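Local coordinates for protein galactose-1-phosphate uridylyltransferase (Pyrobaculum aerophilum str. IM2, PDB 6K9Z) that probably transfers uridylyl groups between UDP-glucose and hexose 1-phosphates such as galactose 1-phosphate, binding zinc and, in this crystal, iron and UDP, at residues L94-I99 against L226-K231; R174-E179 against N189-V194; H205-R210 against H264-I269; S213-L218 against M249-A254. The protein carries 1 engineered substitution. All coordinates share one frame; numbering follows the deposited sequence.

Contact 1. Residues L94-I99 against L226-K231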
# COMPACT_ATOMS: atom_id res chain seq x y z
N LEU A 94 12.84 -25.18 3.18
CA LEU A 94 13.30 -25.74 4.47
C LEU A 94 12.43 -26.94 4.84
O LEU A 94 11.23 -26.99 4.55
CB LEU A 94 13.23 -24.67 5.55
CG LEU A 94 14.20 -23.50 5.39
CD1 LEU A 94 13.87 -22.40 6.39
CD2 LEU A 94 15.66 -23.95 5.50
N PRO A 95 13.00 -27.92 5.57
CA PRO A 95 12.22 -29.08 6.00
C PRO A 95 11.10 -28.62 6.94
O PRO A 95 11.28 -27.64 7.67
CB PRO A 95 13.21 -29.95 6.78
CG PRO A 95 14.59 -29.41 6.49
CD PRO A 95 14.41 -28.02 5.94
N LEU A 96 10.00 -29.38 6.93
CA LEU A 96 8.85 -29.13 7.83
C LEU A 96 9.34 -28.89 9.26
O LEU A 96 8.80 -27.95 9.89
CB LEU A 96 7.90 -30.33 7.78
CG LEU A 96 7.06 -30.41 6.52
CD1 LEU A 96 6.35 -31.78 6.42
CD2 LEU A 96 6.06 -29.26 6.52
N GLY A 97 10.24 -29.74 9.79
CA GLY A 97 10.73 -29.63 11.17
C GLY A 97 11.42 -28.31 11.46
O GLY A 97 11.26 -27.75 12.57
N GLN A 98 12.12 -27.75 10.46
CA GLN A 98 12.82 -26.46 10.62
C GLN A 98 11.75 -25.34 10.65
O GLN A 98 11.91 -24.43 11.47
CB GLN A 98 13.85 -26.27 9.51
CG GLN A 98 14.61 -24.95 9.62
CD GLN A 98 15.53 -24.86 10.81
OE1 GLN A 98 15.87 -25.87 11.47
NE2 GLN A 98 15.95 -23.65 11.11
N ILE A 99 10.75 -25.38 9.76
CA ILE A 99 9.67 -24.35 9.74
C ILE A 99 8.95 -24.42 11.10
O ILE A 99 8.67 -23.37 11.66
CB ILE A 99 8.73 -24.52 8.54
CG1 ILE A 99 9.54 -24.48 7.24
CG2 ILE A 99 7.62 -23.47 8.60
CD1 ILE A 99 8.77 -24.84 5.98
N LEU A 226 0.49 -25.91 10.65
CA LEU A 226 0.83 -24.56 10.11
C LEU A 226 2.10 -24.64 9.27
O LEU A 226 2.10 -24.09 8.13
CB LEU A 226 0.98 -23.53 11.24
CG LEU A 226 1.36 -22.13 10.76
CD1 LEU A 226 0.38 -21.66 9.66
CD2 LEU A 226 1.41 -21.18 11.94
N ALA A 227 3.17 -25.23 9.81
CA ALA A 227 4.42 -25.36 9.05
C ALA A 227 4.11 -26.02 7.69
O ALA A 227 4.62 -25.56 6.65
CB ALA A 227 5.44 -26.13 9.82
N GLU A 228 3.26 -27.04 7.66
CA GLU A 228 2.93 -27.75 6.41
C GLU A 228 2.17 -26.81 5.46
O GLU A 228 2.52 -26.71 4.23
CB GLU A 228 2.16 -29.03 6.70
CG GLU A 228 1.73 -29.75 5.44
CD GLU A 228 1.09 -31.08 5.74
OE1 GLU A 228 -0.09 -31.10 6.12
OE2 GLU A 228 1.80 -32.09 5.70
N ALA A 229 1.17 -26.10 5.98
CA ALA A 229 0.35 -25.22 5.14
C ALA A 229 1.24 -24.12 4.54
O ALA A 229 1.08 -23.79 3.35
CB ALA A 229 -0.81 -24.65 5.90
N LEU A 230 2.13 -23.55 5.33
CA LEU A 230 3.07 -22.52 4.83
C LEU A 230 4.01 -23.13 3.78
O LEU A 230 4.15 -22.56 2.69
CB LEU A 230 3.87 -21.94 6.00
CG LEU A 230 3.08 -21.00 6.90
CD1 LEU A 230 3.88 -20.62 8.15
CD2 LEU A 230 2.69 -19.77 6.11
N LYS A 231 4.60 -24.27 4.07
CA LYS A 231 5.55 -24.88 3.13
C LYS A 231 4.84 -25.15 1.81
O LYS A 231 5.41 -24.85 0.74
CB LYS A 231 6.13 -26.16 3.74
CG LYS A 231 7.13 -26.87 2.87
CD LYS A 231 7.85 -28.03 3.57
CE LYS A 231 8.72 -28.85 2.64
NZ LYS A 231 9.88 -28.09 2.18
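Ile99 and Ala227 bring the backbones of 94-99 and 226-231 to within 5.4 Å, CA to CA, where the first turn of helix 96-114 meets the middle of helix 220-240. This is helix-on-helix packing within a protein built from two HIT-clan halves, and it ties the amino-terminal half to the carboxy-terminal one. Pro95 occupies the N-cap position, and its carbonyl receives Ile99 N one turn on. The apolar seam is short. Ile99 sets its CG2 branch against Ala227 CB at 3.6 Å, while its other branch ends with CD1 against CB of Lys231. On the outer side, CD2 of Leu96 reaches over the backbone of the second helix and rests on CA of Glu228 at 3.5 Å, also touching CD of Lys231. Both Leu96 and Ile99 cross the lysine chain at about a right angle, and its methylenes lie along the two of them. Leu103, further along helix 96-114, continues the packing onto Ala227 and Leu230, and Glu228 turns its carboxylate to Asn187. Lys231 leaves its helix with CG anti to the backbone N (chi1 -179°) and stays extended until a bend at chi4 (69°) turns the ammonium group to the loop before helix 96-114. Cut back to alanine, this position would probably leave Ser92 O and Leu94 O without their shared donor and Leu96 CD2 and Ile99 CD1 without the methylenes they touch. Lys231 NZ lies 2.9 Å from Leu94 O, well above the plane of that carbonyl.

Contact 2. Residues R174-E179 against N189-V194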
# COMPACT_ATOMS: atom_id res chain seq x y z
N ARG A 174 -17.08 -17.99 9.67
CA ARG A 174 -18.13 -18.19 8.61
C ARG A 174 -17.43 -18.30 7.25
O ARG A 174 -17.77 -19.18 6.47
CB ARG A 174 -19.14 -17.05 8.69
CG ARG A 174 -19.86 -16.97 10.04
CD ARG A 174 -20.94 -18.03 10.19
NE ARG A 174 -21.70 -18.20 8.95
CZ ARG A 174 -22.49 -17.28 8.35
NH1 ARG A 174 -22.64 -16.07 8.87
NH2 ARG A 174 -23.13 -17.59 7.22
N ILE A 175 -16.48 -17.43 6.98
CA ILE A 175 -15.73 -17.44 5.69
C ILE A 175 -14.94 -18.75 5.55
O ILE A 175 -15.05 -19.46 4.51
CB ILE A 175 -14.87 -16.17 5.57
CG1 ILE A 175 -15.73 -14.94 5.34
CG2 ILE A 175 -13.86 -16.37 4.45
CD1 ILE A 175 -14.99 -13.61 5.42
N VAL A 176 -14.24 -19.15 6.62
CA VAL A 176 -13.38 -20.36 6.57
C VAL A 176 -14.27 -21.58 6.29
O VAL A 176 -13.87 -22.40 5.48
CB VAL A 176 -12.58 -20.51 7.88
CG1 VAL A 176 -11.89 -21.86 7.97
CG2 VAL A 176 -11.58 -19.37 8.05
N GLU A 177 -15.46 -21.65 6.90
CA GLU A 177 -16.36 -22.83 6.76
C GLU A 177 -16.81 -22.91 5.29
O GLU A 177 -16.92 -24.05 4.81
CB GLU A 177 -17.52 -22.80 7.76
CG GLU A 177 -18.61 -23.83 7.46
CD GLU A 177 -18.19 -25.31 7.53
OE1 GLU A 177 -17.04 -25.59 7.96
OE2 GLU A 177 -19.00 -26.18 7.15
N LYS A 178 -17.19 -21.77 4.70
CA LYS A 178 -17.72 -21.67 3.31
C LYS A 178 -16.69 -21.97 2.21
O LYS A 178 -17.09 -22.52 1.17
CB LYS A 178 -18.37 -20.30 3.08
CG LYS A 178 -19.65 -20.05 3.86
CD LYS A 178 -20.48 -18.93 3.29
CE LYS A 178 -21.79 -18.72 4.02
NZ LYS A 178 -22.73 -19.84 3.78
N GLU A 179 -15.42 -21.60 2.40
CA GLU A 179 -14.44 -21.71 1.29
C GLU A 179 -14.32 -23.15 0.77
O GLU A 179 -14.04 -24.04 1.57
CB GLU A 179 -13.09 -21.16 1.74
CG GLU A 179 -13.08 -19.65 1.86
CD GLU A 179 -13.26 -18.94 0.53
OE1 GLU A 179 -13.90 -17.88 0.51
OE2 GLU A 179 -12.76 -19.45 -0.48
N ASN A 189 -5.86 -28.90 10.42
CA ASN A 189 -5.94 -27.73 11.33
C ASN A 189 -6.02 -26.41 10.55
O ASN A 189 -6.28 -25.37 11.23
CB ASN A 189 -4.84 -27.72 12.37
CG ASN A 189 -5.14 -28.70 13.49
OD1 ASN A 189 -6.17 -28.53 14.14
ND2 ASN A 189 -4.31 -29.71 13.74
N TRP A 190 -5.77 -26.41 9.25
CA TRP A 190 -5.61 -25.16 8.44
C TRP A 190 -6.31 -25.27 7.08
O TRP A 190 -6.42 -26.37 6.52
CB TRP A 190 -4.15 -24.79 8.28
CG TRP A 190 -3.49 -24.56 9.60
CD1 TRP A 190 -2.93 -25.51 10.40
CD2 TRP A 190 -3.36 -23.30 10.30
NE1 TRP A 190 -2.49 -24.95 11.56
CE2 TRP A 190 -2.69 -23.60 11.52
CE3 TRP A 190 -3.57 -21.96 9.95
CZ2 TRP A 190 -2.37 -22.60 12.44
CZ3 TRP A 190 -3.28 -20.98 10.88
CH2 TRP A 190 -2.68 -21.30 12.10
N LYS A 191 -6.87 -24.14 6.64
CA LYS A 191 -7.38 -23.97 5.27
C LYS A 191 -6.62 -22.79 4.65
O LYS A 191 -6.55 -21.71 5.27
CB LYS A 191 -8.85 -23.58 5.30
CG LYS A 191 -9.82 -24.69 5.43
CD LYS A 191 -11.18 -24.22 4.77
CE LYS A 191 -12.16 -25.32 4.66
NZ LYS A 191 -13.44 -24.84 4.10
N ALA A 192 -6.12 -22.99 3.44
CA ALA A 192 -5.50 -21.95 2.61
C ALA A 192 -6.37 -21.74 1.37
O ALA A 192 -6.68 -22.71 0.69
CB ALA A 192 -4.14 -22.47 2.20
N PHE A 193 -6.81 -20.52 1.12
CA PHE A 193 -7.78 -20.21 0.04
C PHE A 193 -7.41 -18.85 -0.53
O PHE A 193 -6.83 -18.00 0.17
CB PHE A 193 -9.23 -20.31 0.53
CG PHE A 193 -9.57 -19.37 1.66
CD1 PHE A 193 -10.01 -18.09 1.40
CD2 PHE A 193 -9.40 -19.76 2.99
CE1 PHE A 193 -10.32 -17.23 2.43
CE2 PHE A 193 -9.67 -18.86 4.01
CZ PHE A 193 -10.17 -17.61 3.73
N VAL A 194 -7.80 -18.62 -1.78
CA VAL A 194 -7.78 -17.26 -2.35
C VAL A 194 -9.04 -16.58 -1.85
O VAL A 194 -10.16 -17.07 -2.08
CB VAL A 194 -7.69 -17.28 -3.88
CG1 VAL A 194 -7.76 -15.88 -4.40
CG2 VAL A 194 -6.41 -17.97 -4.35
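Lys191 NZ is gripped by two carbonyls at the carboxy-terminal end of helix 171-178, donating to Glu179 O at 2.7 Å and to Val176 O at 2.8 Å. The first bond lies in the plane of its carbonyl; the second meets its acceptor nearly end-on. An ammonium group placed here would be expected to gain from the partial negative charge of a helix terminus, and Glu180 adds a long, weak ion pair. The lysine chain is extended beyond CG, which carries the charge across from the strand, and on the way its CD passes CG1 of Val176 at 4.0 Å.

The neighbouring inward-facing residue of the strand, Phe193, makes the second half of the contact. CG of Glu179, anti to the carbonyl carbon (chi1 -72°), stands over one face of the Phe193 ring, 3.5 Å from its centroid, in a CH-pi contact. A bend at chi2 then brings the carboxylate nearly flat along the ring, the planes 15° apart, and OE1 is held by a salt bridge to Arg182. CG2 of Ile175 touches the ring at CZ, 4.0 Å away. Tyr68 of the second subunit packs on Ile175 and Glu179.

Helix and strand axes run at 80° to each other, 9.6 Å apart at closest approach. The result is a helix whose last carbonyls are held by a strand lysine, packed across the sheet at a steep angle; this helix begins within the CxxC pair of the second zinc site, just after Cys170 and including Cys173.

Contact 3. Residues H205-R210 against H264-I269. With FE (Fe (III) ion), chain E; ZN (zinc ion), chain D.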
# COMPACT_ATOMS: atom_id res chain seq x y z
N HIS A 205 -4.84 -16.66 1.76
CA HIS A 205 -4.99 -16.50 3.23
C HIS A 205 -4.99 -17.88 3.88
O HIS A 205 -5.64 -18.82 3.31
CB HIS A 205 -6.25 -15.72 3.54
CG HIS A 205 -6.19 -14.29 3.15
ND1 HIS A 205 -7.08 -13.38 3.63
CD2 HIS A 205 -5.36 -13.64 2.30
CE1 HIS A 205 -6.82 -12.21 3.08
NE2 HIS A 205 -5.77 -12.35 2.24
N ILE A 206 -4.28 -18.01 4.99
CA ILE A 206 -4.14 -19.31 5.69
C ILE A 206 -4.78 -19.09 7.07
O ILE A 206 -4.21 -18.34 7.92
CB ILE A 206 -2.70 -19.81 5.70
CG1 ILE A 206 -2.15 -19.88 4.25
CG2 ILE A 206 -2.57 -21.16 6.40
CD1 ILE A 206 -0.72 -20.39 4.12
N TYR A 207 -5.85 -19.82 7.32
CA TYR A 207 -6.62 -19.69 8.58
C TYR A 207 -6.66 -20.99 9.34
O TYR A 207 -6.74 -22.07 8.74
CB TYR A 207 -8.08 -19.35 8.34
CG TYR A 207 -8.42 -17.89 8.15
CD1 TYR A 207 -8.32 -17.27 6.91
CD2 TYR A 207 -8.96 -17.17 9.19
CE1 TYR A 207 -8.70 -15.95 6.74
CE2 TYR A 207 -9.33 -15.86 9.04
CZ TYR A 207 -9.23 -15.24 7.81
OH TYR A 207 -9.63 -13.93 7.71
N PRO A 208 -6.63 -20.92 10.67
CA PRO A 208 -6.87 -22.13 11.47
C PRO A 208 -8.37 -22.45 11.42
O PRO A 208 -9.24 -21.55 11.40
CB PRO A 208 -6.39 -21.71 12.86
CG PRO A 208 -6.72 -20.22 12.93
CD PRO A 208 -6.54 -19.72 11.50
N LYS A 209 -8.66 -23.76 11.38
CA LYS A 209 -10.06 -24.24 11.33
C LYS A 209 -10.72 -23.99 12.69
O LYS A 209 -11.92 -23.81 12.71
CB LYS A 209 -10.06 -25.71 10.93
CG LYS A 209 -9.81 -25.93 9.45
CD LYS A 209 -9.58 -27.39 9.08
CE LYS A 209 -9.63 -27.61 7.58
NZ LYS A 209 -9.71 -29.06 7.23
N ARG A 210 -9.96 -24.11 13.78
CA ARG A 210 -10.44 -23.73 15.12
C ARG A 210 -10.28 -22.23 15.28
O ARG A 210 -9.32 -21.69 14.75
CB ARG A 210 -9.73 -24.55 16.21
CG ARG A 210 -10.34 -25.93 16.38
CD ARG A 210 -9.68 -26.64 17.55
NE ARG A 210 -8.43 -27.13 16.99
CZ ARG A 210 -7.60 -28.00 17.57
NH1 ARG A 210 -6.51 -28.38 16.92
NH2 ARG A 210 -7.88 -28.48 18.78
N HIS A 264 -10.08 -13.49 14.36
CA HIS A 264 -9.48 -14.81 14.04
C HIS A 264 -8.14 -14.59 13.32
O HIS A 264 -8.14 -13.90 12.29
CB HIS A 264 -10.50 -15.53 13.15
CG HIS A 264 -10.35 -17.00 12.98
ND1 HIS A 264 -11.44 -17.84 12.98
CD2 HIS A 264 -9.28 -17.78 12.74
CE1 HIS A 264 -11.04 -19.08 12.77
NE2 HIS A 264 -9.72 -19.06 12.62
N LEU A 265 -7.08 -15.30 13.83
CA LEU A 265 -5.77 -14.95 13.26
C LEU A 265 -5.68 -15.54 11.86
O LEU A 265 -6.36 -16.60 11.56
CB LEU A 265 -4.62 -15.43 14.12
CG LEU A 265 -4.47 -16.93 14.35
CD1 LEU A 265 -3.81 -17.68 13.21
CD2 LEU A 265 -3.62 -17.17 15.62
N HIS A 266 -4.87 -15.07 10.99
CA HIS A 266 -4.68 -15.63 9.63
C HIS A 266 -3.36 -15.09 9.10
O HIS A 266 -3.01 -13.92 9.46
CB HIS A 266 -5.86 -15.31 8.71
CG HIS A 266 -6.29 -13.87 8.76
ND1 HIS A 266 -7.06 -13.34 9.82
CD2 HIS A 266 -6.12 -12.85 7.90
CE1 HIS A 266 -7.30 -12.06 9.59
NE2 HIS A 266 -6.80 -11.74 8.40
N PHE A 267 -2.68 -15.86 8.25
CA PHE A 267 -1.55 -15.38 7.45
C PHE A 267 -2.09 -14.89 6.11
O PHE A 267 -2.93 -15.59 5.51
CB PHE A 267 -0.49 -16.46 7.27
CG PHE A 267 0.23 -16.81 8.54
CD1 PHE A 267 -0.35 -17.70 9.45
CD2 PHE A 267 1.45 -16.25 8.84
CE1 PHE A 267 0.33 -18.06 10.61
CE2 PHE A 267 2.13 -16.65 9.98
CZ PHE A 267 1.54 -17.47 10.90
N GLU A 268 -1.67 -13.68 5.69
CA GLU A 268 -1.95 -13.21 4.31
C GLU A 268 -0.64 -13.33 3.54
O GLU A 268 0.39 -12.82 4.00
CB GLU A 268 -2.59 -11.83 4.27
CG GLU A 268 -3.84 -11.69 5.10
CD GLU A 268 -4.61 -10.42 4.90
OE1 GLU A 268 -5.80 -10.41 5.27
OE2 GLU A 268 -4.01 -9.44 4.44
N ILE A 269 -0.71 -13.92 2.35
CA ILE A 269 0.44 -13.99 1.44
C ILE A 269 0.05 -13.28 0.14
O ILE A 269 -0.96 -13.67 -0.48
CB ILE A 269 0.83 -15.46 1.21
CG1 ILE A 269 1.27 -16.20 2.47
CG2 ILE A 269 1.92 -15.53 0.17
CD1 ILE A 269 1.17 -17.71 2.30
FE FE E . -6.54 -9.82 7.33
ZN ZN D . -13.39 -17.29 14.14
O HOH W 1 -8.48 -10.13 6.27
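Tyr207 backs His266 and His205 backs Glu268, the two residues of 264-269 that bind the ferric ion, through His266 NE2 at 2.2 Å and Glu268 OE1 at 2.3 Å. Glu156, His252 and a water complete the first shell. CG of Glu268 lies over the centre of the His205 ring, 3.6 Å from its centroid, and its carboxylate is stacked at 23° to that ring; Tyr270 holds OE2, and Glu203 holds NE2 of His205. CB of His266 stands over the middle of the Tyr207 ring at 3.3 Å, and the two rings are near parallel but slid apart. The first torsion of His266 (chi1 47°) places its ring beside Tyr207, and its rotation about chi2 directs ND1 to His264 O at 2.8 Å. The edge of Tyr207 also points to the face of the His264 ring, planes at 72°. His264 binds zinc through ND1, while its NE2 donates to Pro208 O at 2.8 Å. With an alanine in place of Tyr207, His266 and His264 would probably lose these ring contacts and His172 its hydroxyl partner. Behind these layers, Ile206 and Phe267 form an antiparallel hydrogen-bonded pair, Ile206 N to Phe267 O 2.8 Å and Phe267 N to Ile206 O 2.9 Å. One segment thus supplies ligands to both an iron site and a Cys2His2 zinc site, and the neighbouring strand gives their second shell, on the half-barrel sheet.

Contact 4. Residues S213-L218 against M249-A254. With FE (Fe (III) ion), chain E.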
# COMPACT_ATOMS: atom_id res chain seq x y z
N SER A 213 -7.16 -16.54 18.01
CA SER A 213 -6.87 -15.12 17.70
C SER A 213 -5.43 -14.71 17.99
O SER A 213 -5.03 -13.62 17.48
CB SER A 213 -7.85 -14.22 18.43
OG SER A 213 -7.90 -14.52 19.80
N LEU A 214 -4.67 -15.47 18.79
CA LEU A 214 -3.24 -15.20 19.05
C LEU A 214 -2.44 -16.42 18.63
O LEU A 214 -2.86 -17.54 18.86
CB LEU A 214 -2.96 -14.88 20.53
CG LEU A 214 -3.57 -13.62 21.10
CD1 LEU A 214 -3.35 -13.62 22.62
CD2 LEU A 214 -3.03 -12.35 20.46
N LEU A 215 -1.26 -16.17 18.05
CA LEU A 215 -0.31 -17.23 17.68
C LEU A 215 -0.03 -18.11 18.90
O LEU A 215 0.27 -19.31 18.75
CB LEU A 215 0.96 -16.56 17.15
CG LEU A 215 2.04 -17.50 16.60
CD1 LEU A 215 1.59 -18.13 15.29
CD2 LEU A 215 3.34 -16.74 16.42
N THR A 216 -0.02 -17.51 20.08
CA THR A 216 0.35 -18.20 21.34
C THR A 216 -0.76 -19.15 21.80
O THR A 216 -0.46 -19.96 22.70
CB THR A 216 0.72 -17.17 22.40
OG1 THR A 216 -0.33 -16.21 22.44
CG2 THR A 216 2.01 -16.47 22.04
N GLU A 217 -1.94 -19.11 21.21
CA GLU A 217 -3.01 -20.07 21.53
C GLU A 217 -2.79 -21.37 20.77
O GLU A 217 -3.49 -22.36 21.12
CB GLU A 217 -4.38 -19.57 21.12
CG GLU A 217 -4.93 -18.46 21.99
CD GLU A 217 -6.23 -17.98 21.38
OE1 GLU A 217 -6.16 -17.34 20.34
OE2 GLU A 217 -7.31 -18.35 21.90
N LEU A 218 -1.89 -21.42 19.80
CA LEU A 218 -1.83 -22.61 18.91
C LEU A 218 -1.18 -23.80 19.64
O LEU A 218 -0.14 -23.66 20.28
CB LEU A 218 -1.09 -22.32 17.60
CG LEU A 218 -1.70 -21.28 16.67
CD1 LEU A 218 -0.75 -21.13 15.49
CD2 LEU A 218 -3.07 -21.68 16.22
N MET A 249 4.45 -11.83 3.18
CA MET A 249 3.59 -12.58 4.14
C MET A 249 3.44 -11.79 5.44
O MET A 249 4.43 -11.22 5.89
CB MET A 249 4.20 -13.94 4.44
CG MET A 249 3.36 -14.69 5.46
SD MET A 249 3.78 -16.46 5.44
CE MET A 249 5.31 -16.37 6.36
N VAL A 250 2.22 -11.70 5.95
CA VAL A 250 1.95 -10.98 7.21
C VAL A 250 0.99 -11.83 8.03
O VAL A 250 0.11 -12.44 7.49
CB VAL A 250 1.43 -9.55 6.93
CG1 VAL A 250 0.12 -9.55 6.19
CG2 VAL A 250 1.37 -8.67 8.18
N LEU A 251 1.21 -11.82 9.32
CA LEU A 251 0.32 -12.44 10.32
C LEU A 251 -0.64 -11.39 10.87
O LEU A 251 -0.18 -10.46 11.54
CB LEU A 251 1.15 -13.04 11.45
CG LEU A 251 0.34 -13.59 12.64
CD1 LEU A 251 -0.71 -14.58 12.12
CD2 LEU A 251 1.27 -14.25 13.66
N HIS A 252 -1.91 -11.55 10.62
CA HIS A 252 -3.00 -10.70 11.17
C HIS A 252 -3.52 -11.47 12.39
O HIS A 252 -4.13 -12.53 12.19
CB HIS A 252 -4.07 -10.50 10.10
CG HIS A 252 -3.67 -9.50 9.08
ND1 HIS A 252 -4.51 -9.16 8.03
CD2 HIS A 252 -2.58 -8.71 9.01
CE1 HIS A 252 -3.91 -8.21 7.32
NE2 HIS A 252 -2.72 -7.90 7.86
N GLN A 253 -3.25 -10.93 13.58
CA GLN A 253 -3.77 -11.54 14.83
C GLN A 253 -4.34 -10.45 15.71
O GLN A 253 -4.21 -9.25 15.44
CB GLN A 253 -2.68 -12.37 15.48
CG GLN A 253 -1.50 -11.57 16.01
CD GLN A 253 -0.54 -12.43 16.80
OE1 GLN A 253 -0.96 -13.32 17.52
NE2 GLN A 253 0.74 -12.16 16.69
N ALA A 254 -4.94 -10.84 16.80
CA ALA A 254 -5.39 -9.90 17.83
C ALA A 254 -4.22 -9.09 18.38
O ALA A 254 -3.06 -9.51 18.50
CB ALA A 254 -6.06 -10.63 18.95
FE FE E . -6.54 -9.82 7.33
O HOH W 1 -8.48 -10.13 6.27
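Two hydrogen bonds, both close to straight, fasten the loop 213-218 to the end of strand 249-252. Ala254 N donates to Ser213 O at 2.9 Å, meeting the carbonyl nearly end-on. Leu215 N donates to OE1 of Gln253, also at 2.9 Å, but from a position tilted 29° from the amide plane. Gln253 has CG between its backbone N and carbonyl carbon (chi1 67°) and then runs extended, which carries the amide across to the loop; its NE2 is taken by Gln110 and Phe122 O. Within the loop, one carboxylate oxygen, Glu217 OE1, accepts from Ser213 N at 2.7 Å and from Leu214 N at 2.8 Å, closing the turn that leads into the 3-10 segment.

The apolar contacts are few. CD2 of Leu214 lies 3.8 Å from Ala254 CB, and CB of Leu215 meets CD2 of Leu251 at 4.2 Å.

Metal binding lies on the other side of the strand: His252 points away from the loop and binds the ferric ion through ND1 at 2.2 Å, while its NE2 bonds to Gly288 O of the second subunit. The chemistry implies that buried polar groups, chiefly the Gln253 amide used at both its ends, are likely to fix the backbone next to the iron ligand His252.

Contacts 2, 3 and 4 share the nine-stranded antiparallel sheet, in which strands 190-193, 202-208, 266-271 and 247-252 lie side by side; contact 3 has its centre about 8 Å from those of both the others. Contact 1 lies about 15 Å from contact 3, on helix 220-240, whose Leu226 and Leu230 pack against Phe267, Ile206 and Met249. Along the chain, contact 2 is nested within the loop closed by contact 1 and precedes contact 3, which encloses contact 4. Contacts 3 and 4 together supply three protein ligands of the iron, whose bound water lies beside both. Only contact 1 joins the two family halves; the rest build the carboxy-terminal one, near the second subunit at contacts 2 and 4.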